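Local coordinates for protein Aac(6')-ib (Escherichia coli, PDB 2BUE) that probably transfers the acetyl group of acetyl-CoA to the 6'-amino group of aminoglycoside antibiotics and so confers resistance to them, at residues A[81-84]-A[89-92]; A[97-102]-A[107-112]; A[138-143]-A[150-155]; A[176-179]-A[184-187]. The protein carries 2 engineered substitutions. All coordinates share one frame; numbering follows the deposited sequence. Where two conformers were deposited one is given.

Interaction 1 of 4, residues A[81-84]-A[89-92]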
loop_
_atom_site.group_PDB
_atom_site.type_symbol
_atom_site.label_atom_id
_atom_site.label_comp_id
_atom_site.label_asym_id
_atom_site.label_seq_id
_atom_site.Cartn_x
_atom_site.Cartn_y
_atom_site.Cartn_z
ATOM N N TYR A 81 6.377 5.199 2.231
ATOM C CA TYR A 81 7.209 5.481 1.058
ATOM C C TYR A 81 6.591 6.569 0.178
ATOM O O TYR A 81 5.361 6.724 0.148
ATOM C CB TYR A 81 7.354 4.234 0.166
ATOM C CG TYR A 81 7.730 2.990 0.909
ATOM C CD1 TYR A 81 9.062 2.717 1.228
ATOM C CD2 TYR A 81 6.746 2.087 1.307
ATOM C CE1 TYR A 81 9.402 1.554 1.947
ATOM C CE2 TYR A 81 7.054 0.917 2.017
ATOM C CZ TYR A 81 8.389 0.670 2.345
ATOM O OH TYR A 81 8.699 -0.489 3.017
ATOM N N ILE A 82 7.450 7.280 -0.550
ATOM C CA ILE A 82 7.022 8.127 -1.648
ATOM C C ILE A 82 7.451 7.452 -2.950
ATOM O O ILE A 82 8.616 7.050 -3.098
ATOM C CB ILE A 82 7.577 9.584 -1.554
ATOM C CG1 ILE A 82 7.091 10.248 -0.255
ATOM C CG2 ILE A 82 7.153 10.370 -2.828
ATOM C CD1 ILE A 82 5.562 10.450 -0.156
ATOM N N ALA A 83 6.491 7.307 -3.859
ATOM C CA ALA A 83 6.746 6.784 -5.198
ATOM C C ALA A 83 7.235 7.906 -6.092
ATOM O O ALA A 83 6.624 8.998 -6.136
ATOM C CB ALA A 83 5.486 6.161 -5.770
ATOM N N MET A 84 8.317 7.620 -6.822
ATOM C CA MET A 84 8.971 8.604 -7.695
ATOM C C MET A 84 8.966 8.160 -9.157
ATOM O O MET A 84 9.150 6.980 -9.447
ATOM C CB MET A 84 10.431 8.789 -7.268
ATOM C CG MET A 84 10.638 9.174 -5.813
ATOM S SD MET A 84 10.040 10.833 -5.458
ATOM C CE MET A 84 11.119 11.812 -6.532
ATOM N N PRO A 89 7.669 13.248 -7.287
ATOM C CA PRO A 89 6.831 12.413 -6.418
ATOM C C PRO A 89 5.449 12.210 -7.040
ATOM O O PRO A 89 4.768 13.184 -7.390
ATOM C CB PRO A 89 6.770 13.207 -5.108
ATOM C CG PRO A 89 6.976 14.657 -5.513
ATOM C CD PRO A 89 7.871 14.609 -6.743
ATOM N N ILE A 90 5.046 10.952 -7.214
ATOM C CA ILE A 90 3.773 10.656 -7.865
ATOM C C ILE A 90 2.780 9.829 -7.029
ATOM O O ILE A 90 1.660 9.551 -7.462
ATOM C CB ILE A 90 3.982 9.984 -9.259
ATOM C CG1 ILE A 90 4.735 8.650 -9.116
ATOM C CG2 ILE A 90 4.706 10.942 -10.187
ATOM C CD1 ILE A 90 4.274 7.524 -10.027
ATOM N N GLY A 91 3.171 9.449 -5.825
ATOM C CA GLY A 91 2.232 8.712 -4.996
ATOM C C GLY A 91 2.795 8.388 -3.635
ATOM O O GLY A 91 3.971 8.684 -3.338
ATOM N N TYR A 92 1.943 7.773 -2.827
ATOM C CA TYR A 92 2.287 7.383 -1.473
ATOM C C TYR A 92 2.060 5.880 -1.368
ATOM O O TYR A 92 1.087 5.367 -1.909
ATOM C CB TYR A 92 1.386 8.105 -0.456
ATOM C CG TYR A 92 1.484 7.531 0.942
ATOM C CD1 TYR A 92 2.473 7.969 1.832
ATOM C CD2 TYR A 92 0.577 6.545 1.384
ATOM C CE1 TYR A 92 2.562 7.427 3.133
ATOM C CE2 TYR A 92 0.664 5.981 2.686
ATOM C CZ TYR A 92 1.674 6.445 3.545
ATOM O OH TYR A 92 1.782 5.940 4.819
#

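Interaction 2 of 4, residues A[97-102]-A[107-112]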
loop_
_atom_site.group_PDB
_atom_site.type_symbol
_atom_site.label_atom_id
_atom_site.label_comp_id
_atom_site.label_asym_id
_atom_site.label_seq_id
_atom_site.Cartn_x
_atom_site.Cartn_y
_atom_site.Cartn_z
ATOM N N VAL A 97 3.888 -4.818 8.908
ATOM C CA VAL A 97 3.965 -6.184 9.418
ATOM C C VAL A 97 2.561 -6.568 9.882
ATOM O O VAL A 97 2.042 -6.018 10.854
ATOM C CB VAL A 97 4.987 -6.291 10.592
ATOM C CG1 VAL A 97 5.007 -7.743 11.143
ATOM C CG2 VAL A 97 6.386 -5.870 10.096
ATOM N N ALA A 98 1.955 -7.550 9.218
ATOM C CA ALA A 98 0.561 -7.893 9.516
ATOM C C ALA A 98 0.354 -8.360 10.983
ATOM O O ALA A 98 -0.580 -7.935 11.646
ATOM C CB ALA A 98 0.058 -8.948 8.526
ATOM N N LEU A 99 1.245 -9.220 11.477
ATOM C CA LEU A 99 1.182 -9.697 12.858
ATOM C C LEU A 99 1.279 -8.534 13.884
ATOM O O LEU A 99 0.723 -8.627 14.998
ATOM C CB LEU A 99 2.282 -10.739 13.063
ATOM C CG LEU A 99 2.261 -11.612 14.311
ATOM C CD1 LEU A 99 1.035 -12.484 14.281
ATOM C CD2 LEU A 99 3.526 -12.471 14.340
ATOM N N GLY A 100 1.902 -7.425 13.464
ATOM C CA GLY A 100 2.134 -6.195 14.284
ATOM C C GLY A 100 1.168 -5.017 14.162
ATOM O O GLY A 100 1.460 -3.894 14.606
ATOM N N SER A 101 -0.020 -5.282 13.628
ATOM C CA SER A 101 -0.976 -4.225 13.340
ATOM C C SER A 101 -1.833 -3.890 14.558
ATOM O O SER A 101 -1.871 -4.652 15.520
ATOM C CB SER A 101 -1.835 -4.655 12.153
ATOM O OG SER A 101 -0.991 -4.951 11.053
ATOM N N GLY A 102 -2.550 -2.769 14.486
ATOM C CA GLY A 102 -3.444 -2.330 15.582
ATOM C C GLY A 102 -4.536 -3.332 15.938
ATOM O O GLY A 102 -4.801 -4.262 15.183
ATOM N N GLU A 107 -5.982 -10.398 13.053
ATOM C CA GLU A 107 -5.939 -11.119 14.335
ATOM C C GLU A 107 -5.744 -12.637 14.218
ATOM O O GLU A 107 -5.401 -13.306 15.213
ATOM C CB GLU A 107 -7.182 -10.793 15.169
ATOM C CG GLU A 107 -7.236 -9.343 15.633
ATOM C CD GLU A 107 -8.392 -9.061 16.566
ATOM O OE1 GLU A 107 -9.420 -9.765 16.475
ATOM O OE2 GLU A 107 -8.268 -8.119 17.377
ATOM N N GLU A 108 -5.964 -13.184 13.023
ATOM C CA GLU A 108 -5.705 -14.626 12.765
ATOM C C GLU A 108 -4.306 -14.891 12.225
ATOM O O GLU A 108 -3.916 -16.056 12.046
ATOM C CB GLU A 108 -6.715 -15.244 11.784
ATOM C CG GLU A 108 -8.192 -14.913 12.036
ATOM C CD GLU A 108 -8.593 -14.950 13.497
ATOM O OE1 GLU A 108 -8.264 -15.939 14.203
ATOM O OE2 GLU A 108 -9.261 -13.981 13.943
ATOM N N GLU A 109 -3.558 -13.822 11.932
ATOM C CA GLU A 109 -2.215 -14.019 11.391
ATOM C C GLU A 109 -1.293 -14.689 12.426
ATOM O O GLU A 109 -1.408 -14.426 13.632
ATOM C CB GLU A 109 -1.614 -12.698 10.903
ATOM C CG GLU A 109 -0.261 -12.874 10.189
ATOM C CD GLU A 109 -0.342 -13.808 8.993
ATOM O OE1 GLU A 109 -0.867 -13.372 7.952
ATOM O OE2 GLU A 109 0.152 -14.957 9.076
ATOM N N THR A 110 -0.420 -15.570 11.941
ATOM C CA THR A 110 0.569 -16.234 12.790
ATOM C C THR A 110 2.000 -16.094 12.260
ATOM O O THR A 110 2.970 -16.351 13.000
ATOM C CB THR A 110 0.238 -17.752 12.945
ATOM O OG1 THR A 110 0.372 -18.402 11.684
ATOM C CG2 THR A 110 -1.200 -17.934 13.438
ATOM N N ASP A 111 2.139 -15.669 11.003
ATOM C CA ASP A 111 3.447 -15.639 10.338
ATOM C C ASP A 111 4.026 -14.215 10.378
ATOM O O ASP A 111 3.490 -13.327 9.746
ATOM C CB ASP A 111 3.294 -16.143 8.895
ATOM C CG ASP A 111 4.605 -16.112 8.096
ATOM O OD1 ASP A 111 5.677 -15.712 8.634
ATOM O OD2 ASP A 111 4.574 -16.536 6.920
ATOM N N PRO A 112 5.133 -13.999 11.120
ATOM C CA PRO A 112 5.652 -12.629 11.227
ATOM C C PRO A 112 6.290 -12.126 9.913
ATOM O O PRO A 112 6.652 -10.938 9.823
ATOM C CB PRO A 112 6.729 -12.752 12.320
ATOM C CG PRO A 112 7.239 -14.116 12.180
ATOM C CD PRO A 112 5.994 -14.965 11.831
HETATM O O HOH W 1 3.057 -10.589 9.698
#

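Interaction 3 of 4, residues A[138-143]-A[150-155]. With RIO (ribostamycin), chain C.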
loop_
_atom_site.group_PDB
_atom_site.type_symbol
_atom_site.label_atom_id
_atom_site.label_comp_id
_atom_site.label_asym_id
_atom_site.label_seq_id
_atom_site.Cartn_x
_atom_site.Cartn_y
_atom_site.Cartn_z
ATOM N N ALA A 138 7.003 -2.591 -7.926
ATOM C CA ALA A 138 8.222 -2.085 -7.273
ATOM C C ALA A 138 8.203 -2.336 -5.762
ATOM O O ALA A 138 9.223 -2.735 -5.158
ATOM C CB ALA A 138 8.408 -0.596 -7.582
ATOM N N LEU A 139 7.028 -2.148 -5.161
ATOM C CA LEU A 139 6.864 -2.399 -3.733
ATOM C C LEU A 139 6.993 -3.886 -3.394
ATOM O O LEU A 139 7.633 -4.244 -2.416
ATOM C CB LEU A 139 5.519 -1.835 -3.262
ATOM C CG LEU A 139 5.360 -1.772 -1.737
ATOM C CD1 LEU A 139 6.595 -1.235 -0.978
ATOM C CD2 LEU A 139 4.141 -0.948 -1.355
ATOM N N VAL A 140 6.406 -4.739 -4.232
ATOM C CA VAL A 140 6.497 -6.185 -4.043
ATOM C C VAL A 140 7.962 -6.628 -4.137
ATOM O O VAL A 140 8.431 -7.394 -3.308
ATOM C CB VAL A 140 5.620 -6.933 -5.078
ATOM C CG1 VAL A 140 5.961 -8.430 -5.156
ATOM C CG2 VAL A 140 4.127 -6.764 -4.721
ATOM N N GLU A 141 8.659 -6.150 -5.159
ATOM C CA GLU A 141 10.093 -6.485 -5.312
ATOM C C GLU A 141 10.915 -6.031 -4.090
ATOM O O GLU A 141 11.715 -6.819 -3.534
ATOM C CB GLU A 141 10.650 -5.906 -6.611
ATOM C CG GLU A 141 12.108 -6.330 -6.860
ATOM C CD GLU A 141 12.579 -5.995 -8.248
ATOM O OE1 GLU A 141 11.846 -6.264 -9.223
ATOM O OE2 GLU A 141 13.685 -5.437 -8.359
ATOM N N LEU A 142 10.687 -4.789 -3.639
ATOM C CA LEU A 142 11.369 -4.260 -2.467
ATOM C C LEU A 142 11.168 -5.191 -1.265
ATOM O O LEU A 142 12.137 -5.606 -0.598
ATOM C CB LEU A 142 10.839 -2.845 -2.180
ATOM C CG LEU A 142 11.460 -2.017 -1.052
ATOM C CD1 LEU A 142 11.111 -0.545 -1.279
ATOM C CD2 LEU A 142 10.943 -2.476 0.291
ATOM N N LEU A 143 9.908 -5.515 -0.987
ATOM C CA LEU A 143 9.582 -6.347 0.149
ATOM C C LEU A 143 10.230 -7.739 0.085
ATOM O O LEU A 143 10.748 -8.215 1.094
ATOM C CB LEU A 143 8.057 -6.419 0.355
ATOM C CG LEU A 143 7.434 -5.085 0.795
ATOM C CD1 LEU A 143 5.882 -5.146 0.707
ATOM C CD2 LEU A 143 7.864 -4.693 2.213
ATOM N N THR A 150 7.690 -13.480 3.672
ATOM C CA THR A 150 7.213 -14.768 3.130
ATOM C C THR A 150 6.076 -14.620 2.117
ATOM O O THR A 150 5.909 -15.440 1.204
ATOM C CB THR A 150 6.683 -15.644 4.268
ATOM O OG1 THR A 150 5.734 -14.895 5.051
ATOM C CG2 THR A 150 7.862 -16.108 5.164
ATOM N N LYS A 151 5.310 -13.550 2.292
ATOM C CA LYS A 151 4.073 -13.373 1.521
ATOM C C LYS A 151 3.650 -11.922 1.654
ATOM O O LYS A 151 3.861 -11.330 2.719
ATOM C CB LYS A 151 2.977 -14.257 2.148
ATOM C CG LYS A 151 1.633 -14.173 1.417
ATOM C CD LYS A 151 0.701 -15.272 1.931
ATOM C CE LYS A 151 0.149 -14.952 3.309
ATOM N NZ LYS A 151 -0.631 -16.128 3.909
ATOM N N ILE A 152 3.127 -11.346 0.571
ATOM C CA ILE A 152 2.581 -9.993 0.665
ATOM C C ILE A 152 1.079 -10.095 0.538
ATOM O O ILE A 152 0.573 -10.932 -0.208
ATOM C CB ILE A 152 3.182 -9.050 -0.380
ATOM C CG1 ILE A 152 4.721 -9.119 -0.319
ATOM C CG2 ILE A 152 2.697 -7.611 -0.164
ATOM C CD1 ILE A 152 5.397 -8.498 -1.509
ATOM N N GLN A 153 0.382 -9.271 1.324
ATOM C CA GLN A 153 -1.090 -9.225 1.275
ATOM C C GLN A 153 -1.551 -7.823 0.951
ATOM O O GLN A 153 -0.815 -6.826 1.154
ATOM C CB GLN A 153 -1.718 -9.674 2.601
ATOM C CG GLN A 153 -1.428 -8.669 3.741
ATOM C CD GLN A 153 -2.059 -9.071 5.066
ATOM O OE1 GLN A 153 -2.072 -10.252 5.446
ATOM N NE2 GLN A 153 -2.542 -8.077 5.800
ATOM N N THR A 154 -2.780 -7.720 0.458
ATOM C CA THR A 154 -3.441 -6.411 0.393
ATOM C C THR A 154 -4.949 -6.646 0.564
ATOM O O THR A 154 -5.394 -7.785 0.445
ATOM C CB THR A 154 -3.113 -5.640 -0.889
ATOM O OG1 THR A 154 -3.532 -4.261 -0.752
ATOM C CG2 THR A 154 -3.747 -6.301 -2.101
ATOM N N ASP A 155 -5.687 -5.579 0.844
ATOM C CA ASP A 155 -7.070 -5.716 1.313
ATOM C C ASP A 155 -7.986 -4.606 0.762
ATOM O O ASP A 155 -8.617 -3.882 1.547
ATOM C CB ASP A 155 -7.115 -5.785 2.846
ATOM C CG ASP A 155 -6.726 -4.451 3.521
ATOM O OD1 ASP A 155 -5.954 -3.674 2.909
ATOM O OD2 ASP A 155 -7.241 -4.179 4.629
HETATM O O1 RIO C . -3.051 4.914 6.457
HETATM C C1 RIO C . -2.138 4.982 7.562
HETATM C C2 RIO C . -2.913 4.673 8.850
HETATM O O2 RIO C . -4.021 3.782 8.607
HETATM C C3 RIO C . -3.599 2.424 8.814
HETATM O O3 RIO C . -3.467 1.735 7.553
HETATM C C4 RIO C . -4.249 0.478 7.478
HETATM C C5 RIO C . -3.456 -0.732 8.048
HETATM O O4 RIO C . -3.178 -0.539 9.424
HETATM C C6 RIO C . -4.155 -2.089 7.850
HETATM N N1 RIO C . -3.224 -3.176 8.270
HETATM C C7 RIO C . -4.529 -2.287 6.355
HETATM C C8 RIO C . -5.408 -1.119 5.864
HETATM N N2 RIO C . -5.810 -1.388 4.454
HETATM C C9 RIO C . -4.644 0.245 5.990
HETATM O O5 RIO C . -5.625 1.263 5.635
HETATM C C10 RIO C . -5.090 2.321 4.839
HETATM O O6 RIO C . -5.108 1.987 3.473
HETATM C C11 RIO C . -6.438 1.892 2.848
HETATM C C12 RIO C . -6.185 1.685 1.336
HETATM N N3 RIO C . -5.798 0.291 1.065
HETATM C C13 RIO C . -7.271 3.187 3.097
HETATM O O7 RIO C . -8.612 2.953 2.605
HETATM C C14 RIO C . -7.300 3.517 4.610
HETATM O O8 RIO C . -8.091 4.703 4.906
HETATM C C15 RIO C . -5.873 3.627 5.171
HETATM N N4 RIO C . -5.861 3.876 6.612
HETATM C C16 RIO C . -2.276 2.512 9.618
HETATM O O9 RIO C . -2.512 1.869 10.860
HETATM C C17 RIO C . -2.116 4.007 9.949
HETATM O O10 RIO C . -2.802 4.257 11.207
#

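Interaction 4 of 4, residues A[176-179]-A[184-187]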
loop_
_atom_site.group_PDB
_atom_site.type_symbol
_atom_site.label_atom_id
_atom_site.label_comp_id
_atom_site.label_asym_id
_atom_site.label_seq_id
_atom_site.Cartn_x
_atom_site.Cartn_y
_atom_site.Cartn_z
ATOM N N GLY A 176 -10.484 -14.293 -0.788
ATOM C CA GLY A 176 -11.863 -14.298 -0.285
ATOM C C GLY A 176 -12.140 -13.026 0.491
ATOM O O GLY A 176 -11.280 -12.131 0.569
ATOM N N THR A 177 -13.327 -12.967 1.088
ATOM C CA THR A 177 -13.752 -11.813 1.836
ATOM C C THR A 177 -13.399 -11.984 3.296
ATOM O O THR A 177 -13.702 -13.027 3.908
ATOM C CB THR A 177 -15.290 -11.600 1.668
ATOM O OG1 THR A 177 -15.561 -11.422 0.270
ATOM C CG2 THR A 177 -15.772 -10.369 2.453
ATOM N N VAL A 178 -12.786 -10.946 3.863
ATOM C CA VAL A 178 -12.474 -10.933 5.279
ATOM C C VAL A 178 -13.013 -9.690 5.990
ATOM O O VAL A 178 -13.134 -8.604 5.367
ATOM C CB VAL A 178 -10.933 -11.057 5.491
ATOM C CG1 VAL A 178 -10.418 -12.368 4.890
ATOM C CG2 VAL A 178 -10.205 -9.855 4.882
ATOM N N THR A 179 -13.316 -9.856 7.281
ATOM C CA THR A 179 -13.807 -8.759 8.096
ATOM C C THR A 179 -12.631 -8.011 8.675
ATOM O O THR A 179 -11.826 -8.611 9.377
ATOM C CB THR A 179 -14.700 -9.246 9.262
ATOM O OG1 THR A 179 -15.815 -9.949 8.701
ATOM C CG2 THR A 179 -15.216 -8.049 10.035
ATOM N N PRO A 184 -15.684 -5.218 5.422
ATOM C CA PRO A 184 -15.326 -6.355 4.580
ATOM C C PRO A 184 -14.284 -5.893 3.566
ATOM O O PRO A 184 -14.388 -4.778 3.049
ATOM C CB PRO A 184 -16.650 -6.681 3.843
ATOM C CG PRO A 184 -17.711 -6.099 4.714
ATOM C CD PRO A 184 -17.123 -4.885 5.352
ATOM N N ALA A 185 -13.292 -6.750 3.298
ATOM C CA ALA A 185 -12.272 -6.467 2.318
ATOM C C ALA A 185 -12.009 -7.710 1.494
ATOM O O ALA A 185 -12.260 -8.833 1.948
ATOM C CB ALA A 185 -10.962 -6.009 3.007
ATOM N N VAL A 186 -11.511 -7.498 0.283
ATOM C CA VAL A 186 -11.112 -8.618 -0.561
ATOM C C VAL A 186 -9.649 -8.913 -0.225
ATOM O O VAL A 186 -8.771 -8.138 -0.588
ATOM C CB VAL A 186 -11.306 -8.313 -2.048
ATOM C CG1 VAL A 186 -10.820 -9.478 -2.914
ATOM C CG2 VAL A 186 -12.810 -8.027 -2.321
ATOM N N TYR A 187 -9.418 -10.026 0.473
ATOM C CA TYR A 187 -8.064 -10.405 0.875
ATOM C C TYR A 187 -7.327 -10.961 -0.349
ATOM O O TYR A 187 -7.791 -11.903 -1.007
ATOM C CB TYR A 187 -8.143 -11.457 1.962
ATOM C CG TYR A 187 -6.814 -11.703 2.595
ATOM C CD1 TYR A 187 -6.150 -10.676 3.300
ATOM C CD2 TYR A 187 -6.212 -12.950 2.495
ATOM C CE1 TYR A 187 -4.897 -10.914 3.909
ATOM C CE2 TYR A 187 -4.949 -13.197 3.086
ATOM C CZ TYR A 187 -4.303 -12.172 3.769
ATOM O OH TYR A 187 -3.060 -12.430 4.307
#

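Interaction 1 of 4, residues A[81-84]-A[89-92]
Ile82 has CG1 anti to its carbonyl carbon (chi1 -60°), which sets CG2 alongside the ring of Pro89. Ile82 CG2 lies 3.7 Å from Pro89 CB, and the two side chains point the same way. The other branch ends at the edge of the Tyr92 ring, near its plane, where Ile82 CD1 is 4.4 Å from Tyr92 CD1. The bend at chi2 (-68°) brings Met84 SD to 3.7 Å from Pro89 CA, and the bend at chi3 turns CE toward Pro89 N as well. These four residues share one face of the sheet. Strands 78-85 and 88-97 form an antiparallel beta hairpin in the central sheet of the GNAT fold, and a classic beta bulge interrupts it here. Ile90 and Gly91 both face Ala83, and the register shifts by one residue. Ala83 O takes a nearly straight bond (172°) from Ile90 N at 2.7 Å, and Gly91 N adds a weak one at 3.5 Å. In return Ala83 N donates to Gly91 O at 2.9 Å, approaching from above the carbonyl plane. Ala83 CB projects from the face opposite to Ile82, and Ile90 CG1 sits 4.2 Å from it. Helix 131-144 packs on this side, through Leu135 on Ala83 and Leu131 on Ile90. Helix 36-43 packs on the other face, with Met38 and Trp42 against Ile82. The side chain of Tyr92 comes within about 5 Å of bound ribostamycin, and its hydroxyl is hydrogen-bonded to Gln94 OE1 of the antibiotic pocket.

Interaction 2 of 4, residues A[97-102]-A[107-112]
Leu99 and Pro112 mark the nearest approach of the two backbones, with Leu99 CA 5.6 Å from Pro112 CA, and no direct hydrogen bond crosses between the segments. Both belong to the long loop that joins strands 88-97 and 114-121 of the GNAT sheet. A water bridges the two arms. It accepts from Leu99 N at 2.9 Å and donates to Asp111 O at 2.8 Å. Leu99 is the main side-chain link. With CG anti to the backbone N (chi1 -167°), its two methyls spread over the facing arm. Leu99 CD1 sits 3.2 Å from Glu109 O, while Leu99 CD2 packs 3.8 Å from Pro112 CB. Leu99 and Pro112 lie side by side and point the same way. Glu109 folds back at chi2 onto its own arm. Its OE2 accepts from Asp111 N at 2.9 Å and from Thr110 N at 3.0 Å. Both donors come from the anti side, Thr110 N well out of plane, and fix the carboxylate. Along the first arm, Ser101 touches bound ribostamycin, which places the loop at the antibiotic pocket. At the other end Val97 CG1 lies 3.8 Å from Pro112 O, an oxygen that accepts a hydrogen bond from Arg115 NH1.

Interaction 3 of 4, residues A[138-143]-A[150-155]
Asp155 OD1 accepts a hydrogen bond of 2.8 Å from N2 of ribostamycin, an amino group on the central 2-deoxystreptamine ring. Asp155 OD2 adds a weak bond to the same N2 at 3.1 Å. Both carboxylate oxygens thus hold one amine. Asp118 OD1 also hydrogen-bonds the drug, and Trp105 and Trp106 pack against the Asp155 side chain. Asp155 comes just after the end of strand 151-154. The contact with the helix lies further back along the strand and is wholly apolar. Ile152 carries it. This residue is modelled in two conformers, and the contacts given here hold for one of them. Its chi2 is extended (166°), so CD1 reaches out to helix 131-144. There the methyl meets Val140 and Leu143, which are three residues apart along the helix. Ile152 CD1 lies 3.6 Å from Val140 CA and 3.7 Å from Val140 CG1. On the Leu143 side, Ile152 CD1 is 3.9 Å from Leu143 CB. The shorter branch joins in, with Ile152 CG2 4.1 Å from Leu143 CD1. Both helix side chains cross that of Ile152 obliquely, and all three residues are buried. The segments belong to a beta-alpha-beta crossover, strand 114-121, helix 131-144 and strand 151-154, as in the core of GNAT enzymes. Strand 151-154 lies between its parallel neighbour 114-121 and the antiparallel strand 183-191. The helix packs across this sheet, with Leu139 and Leu143 on Ile117 of strand 114-121 and Val140 on Gln190 of strand 183-191.

Interaction 4 of 4, residues A[176-179]-A[184-187]
Val178 and Ala185 form an antiparallel hydrogen-bonded pair that is closed in both directions. Ala185 N donates to Val178 O at 2.8 Å, and Val178 N donates to Ala185 O at 2.9 Å. The second of these is nearly straight at hydrogen (168°). A third bond runs from Tyr187 N to Gly176 O at 2.8 Å. Gly176 N, by contrast, is buried without a partner in the model. Closer to the turn, Pro184 has no N-H to give, but Pro184 CA makes a CA-H...O contact of 3.2 Å with Val178 O. The strands 173-180 and 183-191 make up a beta hairpin at the edge of the GNAT sheet, and 173-180 is the outermost strand on that side within the chain. On the face of Val178, the methyl Val178 CG1 approaches Tyr187 CB at 3.8 Å, and the two side chains cross at a slant. At chi1 -169° the Tyr187 ring swings off its backbone N and leads away from segment 176-179. Its hydroxyl is hydrogen-bonded to Gln153 OE1 on the adjoining strand. On the other face Thr177 CG2 runs beside the ring of Pro184, 4.0 Å from Pro184 CB. The apolar side-chain contacts are few. The hairpin is therefore held together here chiefly by its backbone bonds.

How the interactions relate
The four contacts follow one another along the chain, and none nests in or crosses another. Interaction 1 closes the tight turn of the hairpin 78-85/88-97. Interaction 2 draws together the long loop that leads on to strand 114-121. Interaction 3 closes the path from helix 131-144 to strand 151-154, and interaction 4 the last hairpin, 173-180/183-191. Interactions 1, 3 and 4 all reach the same sheet. Tyr81 packs on Leu139 and Leu142, which joins interaction 1 to the helix of interaction 3. Segment 150-155 links interactions 2 and 4: Thr150 is hydrogen-bonded to Asp111, and Asp155 O touches Ala185 CB.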